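Local coordinates for protein gamma-glutamyltransferase 1 Threonine peptidase. MEROPS family T03 (Pseudomonas nitroreducens, PDB 7D9E) that probably transfers gamma-glutamyl groups to acceptor amines in a transpeptidation linked to theanine synthesis, this chain being the large subunit of a two-subunit Ntn-type enzyme, at residues E283-D288 / V344-I349; A276-I281 / K308-D313; L225-M230 / G235-D240; T130-W135 / Y245-R250; A61-V66 / I154-T159. All blocks are in the same frame, centred on the assembly; numbering follows the deposited sequence.

Interaction 1 of 5, residues E283-D288 / V344-I349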
# COMPACT_ATOMS: atom_id res chain seq x y z
N GLU A 283 12.36 18.60 9.22
CA GLU A 283 12.12 19.96 9.70
C GLU A 283 13.19 20.38 10.71
O GLU A 283 13.67 21.51 10.68
CB GLU A 283 10.73 20.08 10.31
CG GLU A 283 9.58 19.89 9.31
CD GLU A 283 9.28 21.12 8.46
OE1 GLU A 283 8.60 22.04 8.95
OE2 GLU A 283 9.69 21.14 7.28
N GLN A 284 13.56 19.47 11.63
CA GLN A 284 14.59 19.78 12.61
C GLN A 284 15.91 20.11 11.93
O GLN A 284 16.68 20.92 12.45
CB GLN A 284 14.77 18.57 13.53
CG GLN A 284 13.75 18.47 14.63
CD GLN A 284 13.61 19.75 15.42
OE1 GLN A 284 14.57 20.22 16.03
NE2 GLN A 284 12.42 20.34 15.39
N ARG A 285 16.19 19.48 10.80
CA ARG A 285 17.44 19.66 10.06
C ARG A 285 17.30 20.64 8.89
O ARG A 285 18.05 20.53 7.92
CB ARG A 285 17.99 18.31 9.58
CG ARG A 285 18.26 17.28 10.67
CD ARG A 285 19.17 17.84 11.76
NE ARG A 285 20.50 18.23 11.29
CZ ARG A 285 21.65 17.61 11.58
NH1 ARG A 285 21.69 16.57 12.39
NH2 ARG A 285 22.78 18.09 11.08
N ALA A 286 16.41 21.62 9.00
CA ALA A 286 16.17 22.54 7.89
C ALA A 286 17.44 23.27 7.49
O ALA A 286 17.65 23.54 6.30
CB ALA A 286 15.08 23.55 8.25
N ALA A 287 18.30 23.62 8.45
CA ALA A 287 19.50 24.36 8.07
C ALA A 287 20.39 23.53 7.14
O ALA A 287 21.07 24.10 6.28
CB ALA A 287 20.27 24.82 9.30
N ASP A 288 20.42 22.21 7.31
CA ASP A 288 21.24 21.35 6.47
C ASP A 288 20.65 21.15 5.08
O ASP A 288 21.40 20.86 4.14
CB ASP A 288 21.40 19.99 7.14
CG ASP A 288 22.14 20.07 8.46
OD1 ASP A 288 23.36 20.34 8.44
OD2 ASP A 288 21.48 19.89 9.51
N VAL A 344 21.66 12.61 12.68
CA VAL A 344 21.89 12.71 11.25
C VAL A 344 23.25 13.34 10.99
O VAL A 344 23.57 14.41 11.52
CB VAL A 344 20.77 13.52 10.60
CG1 VAL A 344 21.14 13.92 9.17
CG2 VAL A 344 19.47 12.72 10.62
N ASN A 345 24.05 12.69 10.15
CA ASN A 345 25.36 13.20 9.79
C ASN A 345 25.28 13.79 8.39
O ASN A 345 25.13 13.04 7.41
CB ASN A 345 26.39 12.07 9.85
CG ASN A 345 27.80 12.57 9.65
OD1 ASN A 345 28.02 13.60 9.02
ND2 ASN A 345 28.77 11.86 10.22
N PRO A 346 25.35 15.12 8.24
CA PRO A 346 25.11 15.72 6.92
C PRO A 346 26.26 15.53 5.96
O PRO A 346 26.08 15.79 4.76
CB PRO A 346 24.97 17.23 7.23
CG PRO A 346 24.73 17.30 8.69
CD PRO A 346 25.57 16.18 9.25
N ASP A 347 27.43 15.11 6.44
CA ASP A 347 28.64 15.09 5.63
C ASP A 347 29.20 13.70 5.37
O ASP A 347 30.02 13.55 4.46
CB ASP A 347 29.71 15.97 6.30
CG ASP A 347 29.21 17.38 6.61
N ALA A 348 28.76 12.68 6.11
CA ALA A 348 29.28 11.33 5.96
C ALA A 348 28.24 10.31 6.40
O ALA A 348 27.30 10.63 7.12
CB ALA A 348 30.57 11.14 6.77
N ILE A 349 28.43 9.07 5.95
CA ILE A 349 27.53 7.99 6.30
C ILE A 349 27.77 7.57 7.74
O ILE A 349 28.90 7.26 8.14
CB ILE A 349 27.74 6.79 5.37
CG1 ILE A 349 27.44 7.17 3.91
CG2 ILE A 349 26.85 5.64 5.79
CD1 ILE A 349 27.79 6.08 2.92

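Interaction 2 of 5, residues A276-I281 / K308-D313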
# COMPACT_ATOMS: atom_id res chain seq x y z
N ALA A 276 5.83 10.55 10.42
CA ALA A 276 5.98 11.51 11.51
C ALA A 276 7.45 11.75 11.80
O ALA A 276 7.89 12.90 11.98
CB ALA A 276 5.25 10.99 12.75
N GLN A 277 8.25 10.68 11.74
CA GLN A 277 9.69 10.80 11.99
C GLN A 277 10.41 11.44 10.81
O GLN A 277 11.29 12.29 11.01
CB GLN A 277 10.28 9.43 12.30
CG GLN A 277 9.80 8.87 13.64
CD GLN A 277 10.44 7.55 13.98
OE1 GLN A 277 11.11 6.93 13.16
NE2 GLN A 277 10.24 7.09 15.21
N LEU A 278 10.08 11.03 9.58
CA LEU A 278 10.75 11.58 8.41
C LEU A 278 10.50 13.08 8.30
O LEU A 278 11.44 13.87 8.11
CB LEU A 278 10.26 10.88 7.14
CG LEU A 278 10.73 9.44 6.97
CD1 LEU A 278 9.77 8.73 6.01
CD2 LEU A 278 12.16 9.29 6.49
N ILE A 279 9.24 13.49 8.41
CA ILE A 279 8.90 14.91 8.32
C ILE A 279 9.47 15.68 9.50
O ILE A 279 10.06 16.75 9.34
CB ILE A 279 7.37 15.08 8.19
CG1 ILE A 279 6.89 14.49 6.87
CG2 ILE A 279 6.97 16.53 8.36
CD1 ILE A 279 5.39 14.33 6.79
N GLY A 280 9.32 15.12 10.70
CA GLY A 280 9.78 15.83 11.87
C GLY A 280 11.28 16.02 11.88
O GLY A 280 11.78 17.08 12.26
N ILE A 281 12.01 14.99 11.48
CA ILE A 281 13.46 15.09 11.47
C ILE A 281 13.91 16.04 10.37
O ILE A 281 14.83 16.84 10.55
CB ILE A 281 14.09 13.70 11.32
CG1 ILE A 281 13.87 12.90 12.61
CG2 ILE A 281 15.58 13.82 11.00
CD1 ILE A 281 14.25 11.45 12.51
N LYS A 308 17.80 5.69 7.93
CA LYS A 308 18.49 4.74 8.79
C LYS A 308 17.80 4.64 10.15
O LYS A 308 17.59 3.54 10.67
CB LYS A 308 19.94 5.18 9.00
CG LYS A 308 20.90 4.72 7.90
CD LYS A 308 22.29 5.24 8.21
CE LYS A 308 23.40 4.37 7.63
NZ LYS A 308 23.32 4.26 6.13
N ARG A 309 17.45 5.79 10.74
CA ARG A 309 16.88 5.81 12.08
C ARG A 309 15.43 5.33 12.05
O ARG A 309 14.99 4.63 12.96
CB ARG A 309 16.99 7.22 12.67
CG ARG A 309 18.33 7.52 13.32
CD ARG A 309 19.36 7.90 12.26
NE ARG A 309 20.70 7.95 12.82
CZ ARG A 309 21.79 8.30 12.14
NH1 ARG A 309 21.67 8.64 10.87
NH2 ARG A 309 22.98 8.28 12.72
N VAL A 310 14.69 5.71 11.02
CA VAL A 310 13.31 5.28 10.86
C VAL A 310 13.23 3.76 10.77
O VAL A 310 12.39 3.12 11.42
CB VAL A 310 12.70 5.95 9.62
CG1 VAL A 310 11.34 5.35 9.28
CG2 VAL A 310 12.59 7.43 9.84
N PHE A 311 14.10 3.15 9.96
CA PHE A 311 14.00 1.71 9.81
C PHE A 311 14.54 0.97 11.03
O PHE A 311 14.11 -0.15 11.30
CB PHE A 311 14.67 1.25 8.52
CG PHE A 311 13.76 1.37 7.33
CD1 PHE A 311 12.89 0.34 7.02
CD2 PHE A 311 13.74 2.53 6.57
CE1 PHE A 311 12.02 0.46 5.94
CE2 PHE A 311 12.86 2.65 5.48
CZ PHE A 311 12.02 1.61 5.17
N ALA A 312 15.47 1.58 11.77
CA ALA A 312 15.89 0.96 13.03
C ALA A 312 14.71 0.80 13.98
O ALA A 312 14.54 -0.25 14.61
CB ALA A 312 17.00 1.77 13.69
N ASP A 313 13.89 1.85 14.11
CA ASP A 313 12.74 1.82 15.01
C ASP A 313 11.66 0.88 14.49
O ASP A 313 11.02 0.15 15.27
CB ASP A 313 12.15 3.22 15.15
CG ASP A 313 12.98 4.15 16.01
OD1 ASP A 313 14.03 3.72 16.51
OD2 ASP A 313 12.55 5.31 16.19
O HOH W 1 9.97 4.39 12.38
O HOH W 2 13.82 7.21 14.69

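Interaction 3 of 5, residues L225-M230 / G235-D240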
# COMPACT_ATOMS: atom_id res chain seq x y z
N LEU A 225 -16.46 -21.98 -1.29
CA LEU A 225 -15.47 -22.27 -2.32
C LEU A 225 -14.06 -21.98 -1.83
O LEU A 225 -13.11 -22.71 -2.15
CB LEU A 225 -15.76 -21.43 -3.57
CG LEU A 225 -17.05 -21.81 -4.30
CD1 LEU A 225 -17.33 -20.80 -5.40
CD2 LEU A 225 -16.95 -23.23 -4.87
N LEU A 226 -13.90 -20.92 -1.04
CA LEU A 226 -12.59 -20.61 -0.47
C LEU A 226 -12.15 -21.73 0.46
O LEU A 226 -11.00 -22.18 0.42
CB LEU A 226 -12.66 -19.26 0.26
CG LEU A 226 -11.34 -18.59 0.62
CD1 LEU A 226 -11.61 -17.12 0.91
CD2 LEU A 226 -10.71 -19.21 1.83
N ILE A 227 -13.06 -22.19 1.32
CA ILE A 227 -12.72 -23.27 2.23
C ILE A 227 -12.35 -24.53 1.46
O ILE A 227 -11.41 -25.25 1.83
CB ILE A 227 -13.88 -23.51 3.22
CG1 ILE A 227 -14.10 -22.28 4.09
CG2 ILE A 227 -13.62 -24.76 4.06
CD1 ILE A 227 -12.85 -21.69 4.69
N ALA A 228 -13.09 -24.83 0.39
CA ALA A 228 -12.77 -26.02 -0.40
C ALA A 228 -11.38 -25.91 -1.01
O ALA A 228 -10.65 -26.90 -1.10
CB ALA A 228 -13.81 -26.22 -1.49
N GLN A 229 -10.99 -24.71 -1.45
CA GLN A 229 -9.66 -24.56 -2.02
C GLN A 229 -8.60 -24.76 -0.95
O GLN A 229 -7.54 -25.34 -1.22
CB GLN A 229 -9.53 -23.18 -2.65
CG GLN A 229 -8.26 -23.00 -3.44
CD GLN A 229 -8.29 -23.76 -4.73
OE1 GLN A 229 -9.34 -23.86 -5.38
NE2 GLN A 229 -7.17 -24.35 -5.09
N MET A 230 -8.85 -24.28 0.28
CA MET A 230 -7.92 -24.53 1.37
C MET A 230 -7.78 -26.02 1.64
O MET A 230 -6.67 -26.52 1.87
CB MET A 230 -8.42 -23.84 2.64
CG MET A 230 -8.43 -22.34 2.59
SD MET A 230 -6.75 -21.68 2.60
CE MET A 230 -6.77 -20.90 1.00
N GLY A 235 -4.33 -25.48 2.96
CA GLY A 235 -4.31 -24.18 3.61
C GLY A 235 -4.87 -24.24 5.01
O GLY A 235 -5.31 -25.29 5.51
N LEU A 236 -4.89 -23.07 5.65
CA LEU A 236 -5.24 -22.98 7.06
C LEU A 236 -6.57 -22.28 7.29
O LEU A 236 -7.16 -22.45 8.36
CB LEU A 236 -4.18 -22.16 7.80
CG LEU A 236 -2.84 -22.81 8.07
CD1 LEU A 236 -2.09 -23.04 6.79
CD2 LEU A 236 -2.02 -21.89 8.98
N ILE A 237 -7.05 -21.50 6.33
CA ILE A 237 -8.24 -20.69 6.54
C ILE A 237 -9.46 -21.58 6.63
O ILE A 237 -9.66 -22.49 5.80
CB ILE A 237 -8.38 -19.65 5.44
CG1 ILE A 237 -7.20 -18.67 5.54
CG2 ILE A 237 -9.68 -18.86 5.57
CD1 ILE A 237 -7.12 -17.71 4.39
N THR A 238 -10.28 -21.34 7.66
CA THR A 238 -11.48 -22.11 7.94
C THR A 238 -12.70 -21.18 7.96
O THR A 238 -12.58 -19.96 7.94
CB THR A 238 -11.39 -22.81 9.32
OG1 THR A 238 -11.34 -21.82 10.36
CG2 THR A 238 -10.18 -23.72 9.40
N SER A 239 -13.89 -21.78 8.01
CA SER A 239 -15.10 -20.98 8.17
C SER A 239 -15.02 -20.08 9.40
O SER A 239 -15.45 -18.92 9.36
CB SER A 239 -16.33 -21.90 8.24
OG SER A 239 -17.47 -21.14 8.60
N ASP A 240 -14.46 -20.59 10.51
CA ASP A 240 -14.33 -19.78 11.72
C ASP A 240 -13.52 -18.51 11.46
O ASP A 240 -13.86 -17.44 11.97
CB ASP A 240 -13.65 -20.58 12.83
CG ASP A 240 -14.58 -21.53 13.55
OD1 ASP A 240 -15.67 -21.85 13.01
OD2 ASP A 240 -14.23 -21.96 14.67

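Interaction 4 of 5, residues T130-W135 / Y245-R250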
# COMPACT_ATOMS: atom_id res chain seq x y z
N THR A 130 -10.78 -7.27 2.17
CA THR A 130 -11.25 -6.22 1.27
C THR A 130 -12.77 -6.11 1.21
O THR A 130 -13.32 -5.01 1.31
CB THR A 130 -10.63 -6.41 -0.10
OG1 THR A 130 -9.23 -6.24 0.05
CG2 THR A 130 -11.17 -5.39 -1.06
N VAL A 131 -13.48 -7.23 1.03
CA VAL A 131 -14.93 -7.14 0.92
C VAL A 131 -15.53 -6.53 2.19
O VAL A 131 -16.44 -5.69 2.12
CB VAL A 131 -15.56 -8.49 0.55
CG1 VAL A 131 -17.09 -8.38 0.56
CG2 VAL A 131 -15.08 -8.91 -0.83
N MET A 132 -15.05 -6.95 3.36
CA MET A 132 -15.53 -6.35 4.60
C MET A 132 -15.22 -4.87 4.70
O MET A 132 -16.06 -4.08 5.14
CB MET A 132 -15.03 -7.14 5.81
CG MET A 132 -15.66 -6.62 7.07
SD MET A 132 -17.30 -7.15 7.27
CE MET A 132 -17.02 -8.96 7.73
N GLY A 133 -14.00 -4.49 4.33
CA GLY A 133 -13.62 -3.09 4.37
C GLY A 133 -14.51 -2.21 3.51
O GLY A 133 -15.04 -1.20 3.98
N LEU A 134 -14.70 -2.60 2.25
CA LEU A 134 -15.52 -1.81 1.35
C LEU A 134 -16.95 -1.73 1.85
O LEU A 134 -17.59 -0.66 1.78
CB LEU A 134 -15.45 -2.40 -0.06
CG LEU A 134 -14.05 -2.46 -0.66
CD1 LEU A 134 -14.07 -3.20 -1.99
CD2 LEU A 134 -13.49 -1.06 -0.82
N TRP A 135 -17.47 -2.84 2.39
CA TRP A 135 -18.80 -2.82 2.99
C TRP A 135 -18.89 -1.84 4.15
O TRP A 135 -19.82 -1.03 4.22
CB TRP A 135 -19.14 -4.22 3.49
CG TRP A 135 -20.47 -4.27 4.18
CD1 TRP A 135 -20.70 -4.34 5.52
CD2 TRP A 135 -21.75 -4.22 3.55
NE1 TRP A 135 -22.05 -4.35 5.76
CE2 TRP A 135 -22.72 -4.27 4.57
CE3 TRP A 135 -22.18 -4.14 2.21
CZ2 TRP A 135 -24.08 -4.26 4.30
CZ3 TRP A 135 -23.54 -4.13 1.96
CH2 TRP A 135 -24.47 -4.18 3.00
N TYR A 245 -13.74 -12.51 10.92
CA TYR A 245 -13.04 -11.36 10.38
C TYR A 245 -13.81 -10.06 10.63
O TYR A 245 -15.02 -9.98 10.37
CB TYR A 245 -12.77 -11.50 8.87
CG TYR A 245 -11.90 -10.32 8.45
CD1 TYR A 245 -10.54 -10.33 8.68
CD2 TYR A 245 -12.47 -9.15 7.97
CE1 TYR A 245 -9.76 -9.21 8.38
CE2 TYR A 245 -11.71 -8.04 7.69
CZ TYR A 245 -10.36 -8.08 7.90
OH TYR A 245 -9.60 -6.95 7.62
N GLN A 246 -13.11 -9.03 11.11
CA GLN A 246 -13.69 -7.71 11.27
C GLN A 246 -12.71 -6.67 10.74
O GLN A 246 -11.52 -6.72 11.05
CB GLN A 246 -13.99 -7.42 12.74
CG GLN A 246 -15.09 -8.30 13.30
N ALA A 247 -13.20 -5.74 9.94
CA ALA A 247 -12.43 -4.53 9.69
C ALA A 247 -12.54 -3.65 10.93
O ALA A 247 -13.47 -3.77 11.74
CB ALA A 247 -12.96 -3.81 8.47
N LYS A 248 -11.57 -2.75 11.09
CA LYS A 248 -11.53 -1.92 12.28
C LYS A 248 -11.36 -0.46 11.90
O LYS A 248 -10.45 -0.11 11.16
CB LYS A 248 -10.34 -2.33 13.17
CG LYS A 248 -10.49 -3.73 13.77
CD LYS A 248 -9.26 -4.12 14.58
N TRP A 249 -12.22 0.39 12.47
CA TRP A 249 -12.01 1.83 12.39
C TRP A 249 -10.97 2.21 13.45
O TRP A 249 -11.03 1.73 14.59
CB TRP A 249 -13.32 2.56 12.67
CG TRP A 249 -14.38 2.34 11.62
CD1 TRP A 249 -15.44 1.46 11.68
CD2 TRP A 249 -14.47 2.98 10.34
NE1 TRP A 249 -16.19 1.54 10.53
CE2 TRP A 249 -15.61 2.46 9.68
CE3 TRP A 249 -13.71 3.96 9.68
CZ2 TRP A 249 -16.00 2.88 8.41
CZ3 TRP A 249 -14.09 4.36 8.42
CH2 TRP A 249 -15.24 3.82 7.80
N ARG A 250 -10.01 3.04 13.06
CA ARG A 250 -8.98 3.51 13.97
C ARG A 250 -8.82 5.02 13.82
O ARG A 250 -9.17 5.59 12.78
CB ARG A 250 -7.62 2.85 13.69
CG ARG A 250 -7.67 1.32 13.53
CD ARG A 250 -6.28 0.79 13.33
NE ARG A 250 -6.16 -0.67 13.22
CZ ARG A 250 -6.08 -1.51 14.25
NH1 ARG A 250 -6.11 -1.08 15.49
NH2 ARG A 250 -5.95 -2.81 14.00

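Interaction 5 of 5, residues A61-V66 / I154-T159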
# COMPACT_ATOMS: atom_id res chain seq x y z
N ALA A 61 -12.75 0.19 -6.35
CA ALA A 61 -12.04 -0.94 -5.76
C ALA A 61 -12.52 -2.26 -6.32
O ALA A 61 -11.71 -3.16 -6.57
CB ALA A 61 -12.21 -0.92 -4.24
N PHE A 62 -13.83 -2.42 -6.54
CA PHE A 62 -14.27 -3.67 -7.16
C PHE A 62 -13.86 -3.72 -8.63
O PHE A 62 -13.52 -4.80 -9.13
CB PHE A 62 -15.77 -3.87 -6.99
CG PHE A 62 -16.17 -4.35 -5.61
CD1 PHE A 62 -15.81 -5.60 -5.17
CD2 PHE A 62 -16.91 -3.53 -4.78
CE1 PHE A 62 -16.21 -6.06 -3.90
CE2 PHE A 62 -17.32 -3.97 -3.51
CZ PHE A 62 -16.94 -5.22 -3.07
N THR A 63 -13.84 -2.58 -9.32
CA THR A 63 -13.40 -2.57 -10.72
C THR A 63 -11.96 -3.04 -10.84
O THR A 63 -11.65 -3.91 -11.67
CB THR A 63 -13.55 -1.17 -11.33
OG1 THR A 63 -14.95 -0.88 -11.48
CG2 THR A 63 -12.93 -1.12 -12.71
N LEU A 64 -11.07 -2.51 -9.99
CA LEU A 64 -9.67 -2.91 -10.06
C LEU A 64 -9.44 -4.35 -9.61
O LEU A 64 -8.43 -4.95 -10.01
CB LEU A 64 -8.83 -1.94 -9.24
CG LEU A 64 -8.85 -0.48 -9.72
CD1 LEU A 64 -8.20 0.47 -8.70
CD2 LEU A 64 -8.17 -0.36 -11.07
N ALA A 65 -10.34 -4.91 -8.80
CA ALA A 65 -10.28 -6.33 -8.47
C ALA A 65 -10.49 -7.20 -9.71
O ALA A 65 -10.10 -8.38 -9.70
CB ALA A 65 -11.34 -6.64 -7.41
N VAL A 66 -11.07 -6.63 -10.76
CA VAL A 66 -11.20 -7.28 -12.05
C VAL A 66 -10.06 -6.90 -13.00
O VAL A 66 -9.41 -7.76 -13.58
CB VAL A 66 -12.57 -6.95 -12.68
CG1 VAL A 66 -12.69 -7.60 -14.05
CG2 VAL A 66 -13.70 -7.38 -11.76
N ILE A 154 -18.76 -6.00 -12.36
CA ILE A 154 -19.35 -7.20 -12.95
C ILE A 154 -19.21 -7.16 -14.46
O ILE A 154 -18.89 -8.18 -15.10
CB ILE A 154 -20.81 -7.34 -12.51
CG1 ILE A 154 -20.89 -7.64 -11.01
CG2 ILE A 154 -21.51 -8.43 -13.29
CD1 ILE A 154 -22.25 -7.31 -10.41
N GLY A 155 -19.46 -5.99 -15.06
CA GLY A 155 -19.37 -5.88 -16.51
C GLY A 155 -17.98 -6.13 -17.04
O GLY A 155 -17.81 -6.85 -18.03
N TYR A 156 -16.95 -5.58 -16.38
CA TYR A 156 -15.58 -5.82 -16.82
C TYR A 156 -15.20 -7.28 -16.66
O TYR A 156 -14.45 -7.82 -17.48
CB TYR A 156 -14.57 -4.92 -16.09
CG TYR A 156 -14.58 -3.50 -16.60
CD1 TYR A 156 -14.23 -3.21 -17.92
CD2 TYR A 156 -14.97 -2.46 -15.78
CE1 TYR A 156 -14.26 -1.92 -18.39
CE2 TYR A 156 -15.01 -1.15 -16.26
CZ TYR A 156 -14.64 -0.90 -17.55
OH TYR A 156 -14.67 0.39 -18.03
N ALA A 157 -15.76 -7.97 -15.65
CA ALA A 157 -15.48 -9.40 -15.52
C ALA A 157 -16.17 -10.19 -16.61
O ALA A 157 -15.58 -11.12 -17.19
CB ALA A 157 -15.93 -9.90 -14.14
N GLN A 158 -17.42 -9.84 -16.94
CA GLN A 158 -18.18 -10.58 -17.94
C GLN A 158 -17.65 -10.37 -19.36
O GLN A 158 -17.51 -11.34 -20.12
CB GLN A 158 -19.65 -10.14 -17.90
CG GLN A 158 -20.41 -10.65 -16.71
CD GLN A 158 -21.78 -10.01 -16.59
OE1 GLN A 158 -22.10 -9.05 -17.30
NE2 GLN A 158 -22.58 -10.53 -15.68
N THR A 159 -17.43 -9.12 -19.75
CA THR A 159 -17.14 -8.79 -21.14
C THR A 159 -15.70 -8.35 -21.39
O THR A 159 -15.32 -8.20 -22.55
CB THR A 159 -18.11 -7.72 -21.68
OG1 THR A 159 -18.05 -6.54 -20.88
CG2 THR A 159 -19.54 -8.25 -21.68

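Interaction 1 of 5, residues E283-D288 / V344-I349
R285 reaches the chain leaving helix 334-343 chiefly through polar atoms. Its NH1 gives V344 O a weak hydrogen bond, 3.0 Å long and bent to 129° at the hydrogen; the same nitrogen also donates to A341 O, so one guanidinium N serves two carbonyls at the end of helix 334-343.

The ionic bonds are local. R285 NE and D288 OD2 stand 2.6 Å apart, and R285 NH2 meets the same D288 OD2 at 2.7 Å, a side-on grip that lies almost in the guanidinium plane and comes from a single face of the carboxylate. Bends at chi2 (-54°) and chi3 (-62°) fold the arginine back toward D288.

Apolar groups fill in around the charges. V344 CG1 lies over one guanidinium face near its rim, while P346 CG rests 3.2 Å from R285 NH2 and 3.3 Å from D288 OD1. N345 OD1 accepts from D347 N in an Asx turn, shaping the bend that holds P346. A leucine in place of R285 would probably leave D288 without its counter-charge and the V344 carbonyl without this donor.

The two-nitrogen grip on D288 OD2 probably limits rotation of the guanidinium and so favours NH1 pointing at the V344 and A341 carbonyls.

Interaction 2 of 5, residues A276-I281 / K308-D313
Q277 and V310 lie alongside each other, pointing opposite ways, the glutamine running out over the valine toward D313. Its chain is extended beyond CG (chi2 -177°), which carries the amide across the gap: Q277 CB lies 3.9 Å from V310 CG2, and Q277 OE1 passes 3.6 Å from V310 CA. At the far end Q277 NE2 donates to D313 OD2 at 3.1 Å; the carboxylate oxygen accepts through its anti lone pair, on the side away from OD1, and the amide and carboxylate planes are turned 72° apart. L278 comes in roughly perpendicular to V310, its CD2 3.9 Å from V310 CG2, so a single methyl of the beta-branched valine is shared by both residues.

The backbones belong to two helices, 271-284 and 297-317, whose segments 276-281 and 308-313 pack nearly antiparallel at 152°, with axes 10.0 Å apart, in a buried part of the large subunit; Q277, L278 and V310 fill the space between the axes. Water 1 bridges Q277 OE1 and V310 O, donating to each. Water 2 lies 2.7 Å from D313 OD2 and can donate to it, with a weaker, less certain link to Q277 OE1. A leucine here in place of Q277 would probably leave water 1, D313 OD2 and L331 O, to which NE2 also donates, each short of a partner. D313 is held independently: OD2 bonds the hydroxyl of Y336, and OD1 pairs with R340.

Interaction 3 of 5, residues L225-M230 / G235-D240
M230 O accepts from G235 N at 2.8 Å, a straight-enough bond (154°) that spans five residues, a six-to-one backbone bond at the helix end. Close by, the methionine side chain packs on the returning chain: bent at chi2 (-70°), it lays SD 3.6 Å from G235 CA, with CG 3.4 Å from I237 O. Glycine suits this place, because a beta-carbon on G235 would fall on the sulfur. I227 CD1 presses on the backbone instead, 3.3 Å from T238 C, and the inner methyl pair is L226 CD2 with I237 CG2, 3.9 Å apart.

Further out, T238 sits at the N-cap of helix 239-244, its hydroxyl bonded to D241 OD2, which probably steadies the chain where I227 touches it. On the inner side L226 and M230 also pack on F35 and L37 of the neighbouring subunit, and M230 meets A122, so the hydrophobic side chains lie between the turn joining helix 221-233 to helix 239-244 and the rest of the assembly.

Across these two segments one backbone bond is joined by contacts of flexible or branched apolar groups. This has a polar cost: I237 N is buried here with no hydrogen-bond partner, facing M230 SD at 3.7 Å.

Interaction 4 of 5, residues T130-W135 / Y245-R250
The hydroxyl of Y245, whose ring packs against M132, is anchored by a hydrogen bond to R94 O, and this tether probably steadies the ring against M132. The start of helix 130-141 packs here on the loop that leads into strand 248-257, part of the four-stranded antiparallel sheet; the contact uses the first turn of the helix.

M132 does most of the touching. Its CB meets the ring at an edge, near the plane, standing 3.9 Å from Y245 CD2 and equally far from Y245 CE2. With CG anti to the backbone N (chi1 -173°) and the chain then bent twice, the thioether curls along the tyrosine backbone; a long unbranched, flexible side chain can follow such a curve. P214 also packs on M132, and L91 of strand 87-93 backs A247 from within the sheet.

The approach is close because the facing residues are small. G133 and A247 have their CA atoms 5.6 Å apart, and G133 CA lies 4.2 Å from A247 CB. R69 of the neighbouring subunit bonds Q246 O, so the same short segment also meets the other chain. At the end of the methionine, M132 CE rests 3.5 Å from Y245 O.

Interaction 5 of 5, residues A61-V66 / I154-T159
V66 projects from helix 53-67 directly at the turn holding Y156 and A157 in helix 146-159. The two helices pack side by side, an alpha-alpha pair in the helical part of the large subunit; their segments 61-66 and 154-159 run nearly parallel, 16° apart with axes 8.7 Å from each other. From CB the valine forks. CG1, anti to the backbone N (chi1 178°), makes the closer contacts: it lies 3.5 Å from A157 N and 3.6 Å from Y156 C, resting on the peptide between them, and also stands 3.9 Å from Y156 CB. The other branch, CG2, meets A157 CB at 4.1 Å. A compact forked residue suits the spot, since both methyls find surface, and alanine opposite lets the backbones come together. L206 of helix 200-212 packs on V66 as well, closing the contact from a third helix.

One turn earlier, T63 CG2 lies 3.9 Å from Y156 CD2, coming to the ring obliquely. The threonine hydroxyl is used at home, bonded to A59 O, which leaves the methyl to do the packing. The tyrosine ring also meets that of Y38 in helix 37-48.

V66 N donates to T63 O, a tightened turn as the helix nears its end. Helix 146-159 ends just beyond the contact, where G155 O accepts twice from T159: from its backbone N, and from T159 OG1 at 2.9 Å, which comes in 43° above the carbonyl plane.

Overall arrangement
The five contacts fall into two groups. Interactions 1 and 2 share helix 271-284, have centres 13 Å apart and touch, as where V344 meets I281; their segments alternate along the chain. Interactions 4 and 5 also alternate and touch, through L134 against A61 and F62, with centres 20 Å apart. Both segments of interaction 3 lie between those of interaction 4, its centre 19 Å away. Interactions 1 and 3 are about 51 Å apart, centre to centre. Bound 6-diazenyl-5-oxo-L-norleucine (DON) lies about 12 Å from the side chain of Y245 and 13 Å from that of V310, so the groups probably consolidate the two parts of the large subunit flanking the ligand site.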